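Long-range contacts in arabinan endo-1,5-alpha-l-arabinosidase A (Cellvibrio cellulosa, PDB 1GYH), which hydrolyses the alpha-1,5-linked arabinofuranosyl backbone of linear arabinan, releasing almost exclusively arabinotriose during plant cell wall breakdown: residues R36-Y41 / I313-K318; A2-V7 / K288-N293. All coordinates share one frame; numbering follows the deposited sequence.

Contact 1 (R36-Y41 / I313-K318); sequences RVNWRY and ISQRLK
Leu317 lays its side chain along the backbone of Trp39, its CB 3.5 Å from Trp39 O, while its CD1 carries on to the guanidinium of Arg40, 3.7 Å from NH1. The contact is a parallel strand pair at the rim of a five-bladed beta-propeller: 315-316, close to the C-terminus, adds an outermost strand to the sheet of 38-44. The evidence is a run of three backbone hydrogen bonds, Gln315 N to Val37 O, Trp39 N to Gln315 O and Leu317 N to Trp39 O, with N-H...O angles between 155° and 174°. Asn38 is in register with Gln315 and Trp39 with Arg316.

The side chains of Asn38 and Gln315 run side by side on one face. Gln315 bends at chi2 (-76°), which folds its amide back so that NE2 donates to Ser314 O at 2.9 Å instead of reaching across the strands. The opposite face carries Trp39, whose ring meets the CB of Ser314 at its edge, 4.2 Å from CD1, and also packs on Trp19 and Leu21 of strand 18-23. Ser314 OG itself is hydrogen-bonded to Val5 N. Past the last backbone bond of the pair, Arg40 NH2 comes within 2.7 Å of Lys318 O in the C-terminal carboxylate, but the angle is too poor for a hydrogen bond. A water continues the pairing: it accepts from Tyr41 N and, in the plane of the guanidinium, from Arg316 NE at 3.1 Å, and donates to Leu317 O at 2.6 Å.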
ATOM      1  N   ARG A  36      18.779   4.616   4.002  1.00 14.49           N
ATOM      2  CA  ARG A  36      17.378   5.035   3.798  1.00 14.43           C
ATOM      3  C   ARG A  36      17.185   6.376   3.071  1.00 14.58           C
ATOM      4  O   ARG A  36      16.049   6.846   2.926  1.00 12.95           O
ATOM      5  CB  ARG A  36      16.573   5.108   5.130  1.00 15.09           C
ATOM      6  CG  ARG A  36      16.285   3.819   5.817  1.00 16.95           C
ATOM      7  CD  ARG A  36      15.147   3.987   6.887  1.00 19.03           C
ATOM      8  NE  ARG A  36      15.561   4.670   8.113  0.50 22.61           N
ATOM      9  CZ  ARG A  36      15.340   5.949   8.442  0.50 22.47           C
ATOM     10  NH1 ARG A  36      14.740   6.812   7.630  0.50 23.00           N
ATOM     11  NH2 ARG A  36      15.772   6.379   9.621  0.50 22.12           N
ATOM     12  N   VAL A  37      18.284   6.974   2.621  1.00 14.96           N
ATOM     13  CA  VAL A  37      18.304   8.293   1.974  1.00 15.20           C
ATOM     14  C   VAL A  37      18.875   8.210   0.534  1.00 14.85           C
ATOM     15  O   VAL A  37      18.301   8.778  -0.393  1.00 15.88           O
ATOM     16  CB  VAL A  37      19.192   9.289   2.783  1.00 14.92           C
ATOM     17  CG1 VAL A  37      19.416  10.628   2.026  1.00 15.31           C
ATOM     18  CG2 VAL A  37      18.589   9.551   4.158  1.00 14.75           C
ATOM     19  N   ASN A  38      20.033   7.580   0.386  1.00 14.30           N
ATOM     20  CA  ASN A  38      20.735   7.362  -0.880  1.00 14.22           C
ATOM     21  C   ASN A  38      20.386   5.979  -1.478  1.00 13.74           C
ATOM     22  O   ASN A  38      20.750   4.942  -0.908  1.00 14.04           O
ATOM     23  CB  ASN A  38      22.258   7.496  -0.645  1.00 14.09           C
ATOM     24  CG  ASN A  38      22.654   8.868  -0.161  1.00 14.73           C
ATOM     25  OD1 ASN A  38      23.016   9.090   1.024  1.00 15.09           O
ATOM     26  ND2 ASN A  38      22.618   9.806  -1.064  1.00 14.37           N
ATOM     27  N   TRP A  39      19.632   5.964  -2.590  1.00 13.21           N
ATOM     28  CA  TRP A  39      19.044   4.740  -3.164  1.00 13.36           C
ATOM     29  C   TRP A  39      19.601   4.460  -4.550  1.00 14.17           C
ATOM     30  O   TRP A  39      19.655   5.369  -5.379  1.00 15.84           O
ATOM     31  CB  TRP A  39      17.506   4.875  -3.278  1.00 13.77           C
ATOM     32  CG  TRP A  39      16.755   4.998  -1.958  1.00 13.71           C
ATOM     33  CD1 TRP A  39      16.375   6.147  -1.310  1.00 13.80           C
ATOM     34  CD2 TRP A  39      16.300   3.915  -1.143  1.00 12.15           C
ATOM     35  NE1 TRP A  39      15.721   5.831  -0.148  1.00 14.51           N
ATOM     36  CE2 TRP A  39      15.674   4.470  -0.012  1.00 12.65           C
ATOM     37  CE3 TRP A  39      16.367   2.523  -1.251  1.00 12.21           C
ATOM     38  CZ2 TRP A  39      15.127   3.684   0.998  1.00 12.58           C
ATOM     39  CZ3 TRP A  39      15.815   1.741  -0.251  1.00 11.73           C
ATOM     40  CH2 TRP A  39      15.213   2.321   0.856  1.00 11.28           C
ATOM     41  N   ARG A  40      20.013   3.216  -4.807  1.00 15.06           N
ATOM     42  CA  ARG A  40      20.340   2.748  -6.166  1.00 15.51           C
ATOM     43  C   ARG A  40      19.309   1.762  -6.705  1.00 14.68           C
ATOM     44  O   ARG A  40      18.708   0.966  -5.966  1.00 13.34           O
ATOM     45  CB  ARG A  40      21.690   2.071  -6.209  1.00 17.55           C
ATOM     46  CG  ARG A  40      21.944   1.122  -5.034  1.00 23.64           C
ATOM     47  CD  ARG A  40      23.032   0.066  -5.328  1.00 31.78           C
ATOM     48  NE  ARG A  40      23.882   0.743  -6.288  1.00 36.17           N
ATOM     49  CZ  ARG A  40      24.817   1.645  -5.991  1.00 39.70           C
ATOM     50  NH1 ARG A  40      25.180   1.911  -4.728  1.00 41.34           N
ATOM     51  NH2 ARG A  40      25.422   2.260  -6.990  1.00 41.49           N
ATOM     52  N   TYR A  41      19.131   1.767  -8.016  1.00 14.39           N
ATOM     53  CA  TYR A  41      18.269   0.760  -8.656  1.00 13.91           C
ATOM     54  C   TYR A  41      18.816  -0.626  -8.371  1.00 12.58           C
ATOM     55  O   TYR A  41      20.002  -0.857  -8.499  1.00 11.38           O
ATOM     56  CB  TYR A  41      18.255   0.960 -10.173  1.00 14.48           C
ATOM     57  CG  TYR A  41      17.458  -0.079 -10.930  1.00 13.74           C
ATOM     58  CD1 TYR A  41      16.065  -0.054 -10.924  1.00 16.74           C
ATOM     59  CD2 TYR A  41      18.085  -1.054 -11.670  1.00 15.33           C
ATOM     60  CE1 TYR A  41      15.323  -1.002 -11.639  1.00 16.20           C
ATOM     61  CE2 TYR A  41      17.350  -1.992 -12.397  1.00 15.64           C
ATOM     62  CZ  TYR A  41      15.977  -1.957 -12.376  1.00 15.00           C
ATOM     63  OH  TYR A  41      15.257  -2.886 -13.094  1.00 17.15           O
ATOM     64  N   ILE A 313      14.943  14.355   2.059  1.00 11.75           N
ATOM     65  CA  ILE A 313      15.418  14.507   0.656  1.00 12.56           C
ATOM     66  C   ILE A 313      16.202  13.255   0.207  1.00 11.47           C
ATOM     67  O   ILE A 313      17.407  13.147   0.406  1.00 10.89           O
ATOM     68  CB  ILE A 313      16.262  15.788   0.483  1.00 12.01           C
ATOM     69  CG1 ILE A 313      15.447  17.011   0.822  1.00 14.51           C
ATOM     70  CG2 ILE A 313      16.742  15.954  -0.996  1.00 13.74           C
ATOM     71  CD1 ILE A 313      16.246  18.340   0.864  1.00 14.92           C
ATOM     72  N   SER A 314      15.493  12.310  -0.409  1.00 12.02           N
ATOM     73  CA  SER A 314      16.101  11.131  -0.984  1.00 12.39           C
ATOM     74  C   SER A 314      17.034  11.561  -2.118  1.00 12.22           C
ATOM     75  O   SER A 314      16.906  12.680  -2.644  1.00 12.80           O
ATOM     76  CB  SER A 314      15.060  10.110  -1.493  1.00 12.62           C
ATOM     77  OG  SER A 314      14.276  10.618  -2.589  1.00 13.35           O
ATOM     78  N   GLN A 315      17.975  10.679  -2.434  1.00 12.62           N
ATOM     79  CA  GLN A 315      18.957  10.878  -3.499  1.00 13.06           C
ATOM     80  C   GLN A 315      19.049   9.596  -4.335  1.00 14.07           C
ATOM     81  O   GLN A 315      19.311   8.502  -3.818  1.00 12.33           O
ATOM     82  CB  GLN A 315      20.332  11.255  -2.931  1.00 13.31           C
ATOM     83  CG  GLN A 315      20.414  12.576  -2.102  1.00 14.25           C
ATOM     84  CD  GLN A 315      20.400  13.886  -2.942  1.00 15.17           C
ATOM     85  OE1 GLN A 315      21.441  14.516  -3.135  1.00 15.42           O
ATOM     86  NE2 GLN A 315      19.216  14.301  -3.397  1.00 13.28           N
ATOM     87  N   ARG A 316      18.848   9.730  -5.642  1.00 14.77           N
ATOM     88  CA  ARG A 316      19.045   8.620  -6.577  1.00 15.24           C
ATOM     89  C   ARG A 316      20.499   8.498  -7.026  1.00 16.16           C
ATOM     90  O   ARG A 316      21.024   9.356  -7.745  1.00 14.47           O
ATOM     91  CB  ARG A 316      18.113   8.759  -7.786  1.00 15.68           C
ATOM     92  CG  ARG A 316      18.370   7.759  -8.903  1.00 16.55           C
ATOM     93  CD  ARG A 316      17.944   6.376  -8.594  1.00 20.12           C
ATOM     94  NE  ARG A 316      18.185   5.470  -9.724  1.00 22.77           N
ATOM     95  CZ  ARG A 316      17.358   5.294 -10.760  1.00 21.39           C
ATOM     96  NH1 ARG A 316      16.191   5.940 -10.855  1.00 20.21           N
ATOM     97  NH2 ARG A 316      17.713   4.450 -11.701  1.00 24.05           N
ATOM     98  N   LEU A 317      21.124   7.407  -6.600  1.00 18.37           N
ATOM     99  CA  LEU A 317      22.512   7.069  -6.907  1.00 21.12           C
ATOM    100  C   LEU A 317      22.668   6.557  -8.344  1.00 25.40           C
ATOM    101  O   LEU A 317      21.755   5.963  -8.900  1.00 23.63           O
ATOM    102  CB  LEU A 317      23.006   5.971  -5.953  1.00 20.68           C
ATOM    103  CG  LEU A 317      23.260   6.343  -4.474  1.00 20.52           C
ATOM    104  CD1 LEU A 317      23.502   5.050  -3.662  1.00 19.66           C
ATOM    105  CD2 LEU A 317      24.462   7.290  -4.353  1.00 18.08           C
ATOM    106  N   LYS A 318      23.846   6.764  -8.921  1.00 31.83           N
ATOM    107  CA  LYS A 318      24.207   6.074 -10.190  1.00 36.78           C
ATOM    108  C   LYS A 318      24.347   4.560  -9.995  1.00 38.56           C
ATOM    109  O   LYS A 318      24.767   4.076  -8.932  1.00 39.90           O
ATOM    110  CB  LYS A 318      25.515   6.615 -10.777  1.00 38.06           C
ATOM    111  CG  LYS A 318      25.667   8.165 -10.723  1.00 42.51           C
ATOM    112  CD  LYS A 318      24.343   8.906 -11.080  1.00 47.72           C
ATOM    113  CE  LYS A 318      24.154  10.254 -10.322  1.00 50.55           C
ATOM    114  NZ  LYS A 318      23.386  11.282 -11.151  1.00 52.63           N
ATOM    115  OXT LYS A 318      24.020   3.770 -10.907  1.00 42.22           O
TER
HETATM  116  O   HOH W   1      20.746   3.649  -9.601  1.00 32.88           O

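Contact 2 (A2-V7 / K288-N293); sequences AKQVDV and KLKILN
The backbones of 2-7 and 288-293 meet at one point and then diverge: Asp6 and Lys288 have their CA atoms 4.4 Å apart, and a single backbone hydrogen bond joins the segments. In it Leu289 N donates to Val5 O over 3.0 Å, with an N-H...O angle of 169°. The CA of Lys288 also approaches Val5 O, as a CA-H...O contact. The N-terminal segment has no regular secondary structure, whereas 288-293 is part of a propeller strand.

On one side of this bond Gln4 stretches out beyond CG (chi2 -175°) and brings its amide oxygen to the ammonium of Lys290, with OE1 2.9 Å from NZ and the donor tilted 25° from the carbonyl plane. A water also donates to OE1, at 2.6 Å, and to Leu289 O, so two donors hold the amide oxygen. Lys290 NZ is shared with the carbonyls of Tyr312 and Leu309, which help to satisfy this buried amine. The aliphatic chain of Lys288 passes beside Gln4, CD lying 3.8 Å from Gln4 CB, before its amine reaches Glu280 and Asp283 in salt bridges. Val7 instead puts CG2 3.8 Å from Leu289 CB, an apolar contact. Asp6, a probable substrate-binding residue, has its CB directed away from 288-293. The contact thus fits the loop before strand 11-15 against strand 286-296, with Val7 and Leu289 both touching Leu21 of strand 18-23 and with strand 271-280 hydrogen-bonded alongside Lys288 and Lys290.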
ATOM      1  N   ALA A   2      21.710  12.864  -6.603  1.00 23.91           N
ATOM      2  CA  ALA A   2      21.585  14.245  -7.134  1.00 23.03           C
ATOM      3  C   ALA A   2      20.139  14.715  -7.315  1.00 20.87           C
ATOM      4  O   ALA A   2      19.876  15.840  -6.942  1.00 19.84           O
ATOM      5  CB  ALA A   2      22.261  14.432  -8.304  1.00 23.29           C
ATOM      6  N   LYS A   3      19.249  13.873  -7.890  1.00 18.54           N
ATOM      7  CA  LYS A   3      17.779  14.108  -7.905  1.00 17.35           C
ATOM      8  C   LYS A   3      17.074  13.279  -6.828  1.00 15.62           C
ATOM      9  O   LYS A   3      17.580  12.236  -6.480  1.00 13.23           O
ATOM     10  CB  LYS A   3      17.174  13.670  -9.259  1.00 17.98           C
ATOM     11  CG  LYS A   3      17.294  14.707 -10.346  1.00 21.64           C
ATOM     12  CD  LYS A   3      16.542  14.216 -11.624  1.00 27.88           C
ATOM     13  CE  LYS A   3      17.335  14.446 -12.903  1.00 30.38           C
ATOM     14  NZ  LYS A   3      16.458  14.597 -14.124  1.00 32.06           N
ATOM     15  N   GLN A   4      15.894  13.699  -6.359  1.00 14.79           N
ATOM     16  CA  GLN A   4      15.097  12.859  -5.447  1.00 14.60           C
ATOM     17  C   GLN A   4      14.581  11.618  -6.162  1.00 15.99           C
ATOM     18  O   GLN A   4      14.374  11.634  -7.411  1.00 16.24           O
ATOM     19  CB  GLN A   4      13.925  13.647  -4.847  1.00 15.39           C
ATOM     20  CG  GLN A   4      14.398  14.729  -3.932  1.00 14.13           C
ATOM     21  CD  GLN A   4      13.314  15.481  -3.197  1.00 16.11           C
ATOM     22  OE1 GLN A   4      12.344  14.901  -2.618  1.00 12.61           O
ATOM     23  NE2 GLN A   4      13.496  16.796  -3.163  1.00 19.41           N
ATOM     24  N   VAL A   5      14.390  10.533  -5.416  1.00 14.94           N
ATOM     25  CA  VAL A   5      13.821   9.365  -6.020  1.00 16.62           C
ATOM     26  C   VAL A   5      12.300   9.426  -6.225  1.00 15.72           C
ATOM     27  O   VAL A   5      11.501   9.754  -5.320  1.00 15.74           O
ATOM     28  CB  VAL A   5      14.405   7.987  -5.529  1.00 18.01           C
ATOM     29  CG1 VAL A   5      15.409   8.045  -4.411  1.00 18.67           C
ATOM     30  CG2 VAL A   5      13.407   6.944  -5.389  1.00 19.89           C
ATOM     31  N   ASP A   6      11.901   9.154  -7.463  1.00 16.24           N
ATOM     32  CA  ASP A   6      10.472   9.114  -7.816  1.00 16.44           C
ATOM     33  C   ASP A   6       9.892   7.720  -7.693  1.00 16.28           C
ATOM     34  O   ASP A   6      10.376   6.756  -8.325  1.00 17.00           O
ATOM     35  CB  ASP A   6      10.204   9.708  -9.213  1.00 17.85           C
ATOM     36  CG  ASP A   6      10.941   8.976 -10.322  1.00 20.12           C
ATOM     37  OD1 ASP A   6      12.178   8.915 -10.295  1.00 21.04           O
ATOM     38  OD2 ASP A   6      10.353   8.425 -11.269  1.00 24.89           O
ATOM     39  N   VAL A   7       8.879   7.626  -6.831  1.00 15.50           N
ATOM     40  CA  VAL A   7       8.140   6.402  -6.517  1.00 15.21           C
ATOM     41  C   VAL A   7       6.659   6.697  -6.404  1.00 13.67           C
ATOM     42  O   VAL A   7       6.242   7.846  -6.194  1.00 13.51           O
ATOM     43  CB  VAL A   7       8.614   5.752  -5.163  1.00 16.11           C
ATOM     44  CG1 VAL A   7      10.073   5.524  -5.194  1.00 17.79           C
ATOM     45  CG2 VAL A   7       8.200   6.606  -3.906  1.00 17.97           C
ATOM     46  N   LYS A 288       7.516  12.048  -5.308  1.00 13.87           N
ATOM     47  CA  LYS A 288       8.775  11.734  -4.667  1.00 13.12           C
ATOM     48  C   LYS A 288       8.506  10.878  -3.410  1.00 12.47           C
ATOM     49  O   LYS A 288       7.461  11.015  -2.749  1.00 11.70           O
ATOM     50  CB  LYS A 288       9.482  13.022  -4.259  1.00 12.86           C
ATOM     51  CG  LYS A 288       9.776  14.014  -5.361  1.00 15.21           C
ATOM     52  CD  LYS A 288      10.534  13.447  -6.540  1.00 14.15           C
ATOM     53  CE  LYS A 288      10.999  14.538  -7.536  1.00 13.56           C
ATOM     54  NZ  LYS A 288       9.995  15.547  -7.788  1.00 12.93           N
ATOM     55  N   LEU A 289       9.469  10.006  -3.098  1.00 12.06           N
ATOM     56  CA  LEU A 289       9.520   9.311  -1.815  1.00 12.76           C
ATOM     57  C   LEU A 289       9.636  10.285  -0.639  1.00 12.25           C
ATOM     58  O   LEU A 289      10.447  11.223  -0.665  1.00 12.15           O
ATOM     59  CB  LEU A 289      10.726   8.386  -1.774  1.00 12.29           C
ATOM     60  CG  LEU A 289      10.914   7.654  -0.422  1.00 13.32           C
ATOM     61  CD1 LEU A 289       9.796   6.678  -0.180  1.00 14.07           C
ATOM     62  CD2 LEU A 289      12.222   6.961  -0.423  1.00 14.28           C
ATOM     63  N   LYS A 290       8.850  10.030   0.403  1.00 12.90           N
ATOM     64  CA  LYS A 290       8.983  10.768   1.667  1.00 12.90           C
ATOM     65  C   LYS A 290       8.881   9.766   2.847  1.00 13.42           C
ATOM     66  O   LYS A 290       8.008   8.904   2.860  1.00 13.85           O
ATOM     67  CB  LYS A 290       7.976  11.911   1.794  1.00 11.97           C
ATOM     68  CG  LYS A 290       8.130  13.039   0.858  1.00 12.57           C
ATOM     69  CD  LYS A 290       9.447  13.834   0.957  1.00 15.16           C
ATOM     70  CE  LYS A 290       9.672  14.707  -0.264  1.00 15.15           C
ATOM     71  NZ  LYS A 290      10.884  15.591  -0.207  1.00 11.98           N
ATOM     72  N   ILE A 291       9.838   9.848   3.774  1.00 13.56           N
ATOM     73  CA  ILE A 291       9.824   9.096   5.040  1.00 14.00           C
ATOM     74  C   ILE A 291       9.781  10.140   6.176  1.00 14.15           C
ATOM     75  O   ILE A 291      10.607  11.066   6.210  1.00 13.40           O
ATOM     76  CB  ILE A 291      11.091   8.227   5.183  1.00 14.28           C
ATOM     77  CG1 ILE A 291      11.225   7.281   3.992  1.00 13.42           C
ATOM     78  CG2 ILE A 291      11.060   7.461   6.533  1.00 15.23           C
ATOM     79  CD1 ILE A 291      12.400   6.387   4.014  1.00 12.18           C
ATOM     80  N   LEU A 292       8.771  10.034   7.036  1.00 14.66           N
ATOM     81  CA  LEU A 292       8.525  10.971   8.130  1.00 14.65           C
ATOM     82  C   LEU A 292       8.560  10.230   9.459  1.00 14.45           C
ATOM     83  O   LEU A 292       8.183   9.046   9.527  1.00 12.58           O
ATOM     84  CB  LEU A 292       7.152  11.639   8.022  1.00 16.68           C
ATOM     85  CG  LEU A 292       6.900  12.557   6.794  1.00 15.65           C
ATOM     86  CD1 LEU A 292       6.512  11.714   5.693  1.00 22.26           C
ATOM     87  CD2 LEU A 292       5.751  13.558   7.069  1.00 20.46           C
ATOM     88  N   ASN A 293       9.015  10.920  10.507  1.00 14.10           N
ATOM     89  CA  ASN A 293       8.969  10.341  11.867  1.00 13.88           C
ATOM     90  C   ASN A 293       7.538  10.343  12.374  1.00 13.99           C
ATOM     91  O   ASN A 293       6.834  11.342  12.307  1.00 13.96           O
ATOM     92  CB  ASN A 293       9.925  11.099  12.821  1.00 13.95           C
ATOM     93  CG  ASN A 293      11.377  11.034  12.359  1.00 13.82           C
ATOM     94  OD1 ASN A 293      11.999   9.958  12.375  1.00 13.86           O
ATOM     95  ND2 ASN A 293      11.924  12.190  11.898  1.00 12.91           N
TER
HETATM   96  O   HOH W   2      12.700  12.504  -1.555  1.00 21.16           O

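The two contacts lie side by side, their centres 8 Å apart, where both chain termini meet the first and last blades of the propeller. Segment 2-7 joins them: it touches strand 286-296 in contact 2 and segment 313-318 in contact 1, the latter through Arg316 N to Lys3 O (2.9 Å), a probable hydrogen bond. Trp39 NE1 packs 3.7 Å from Leu289 CD2, a direct link between the sheets. The probable substrate-binding Asp6 has its side chain about 5 Å from those of both Arg316 and Gln287, and Val7 is about 8 Å from Asp9, the likely proton acceptor, side chain to side chain.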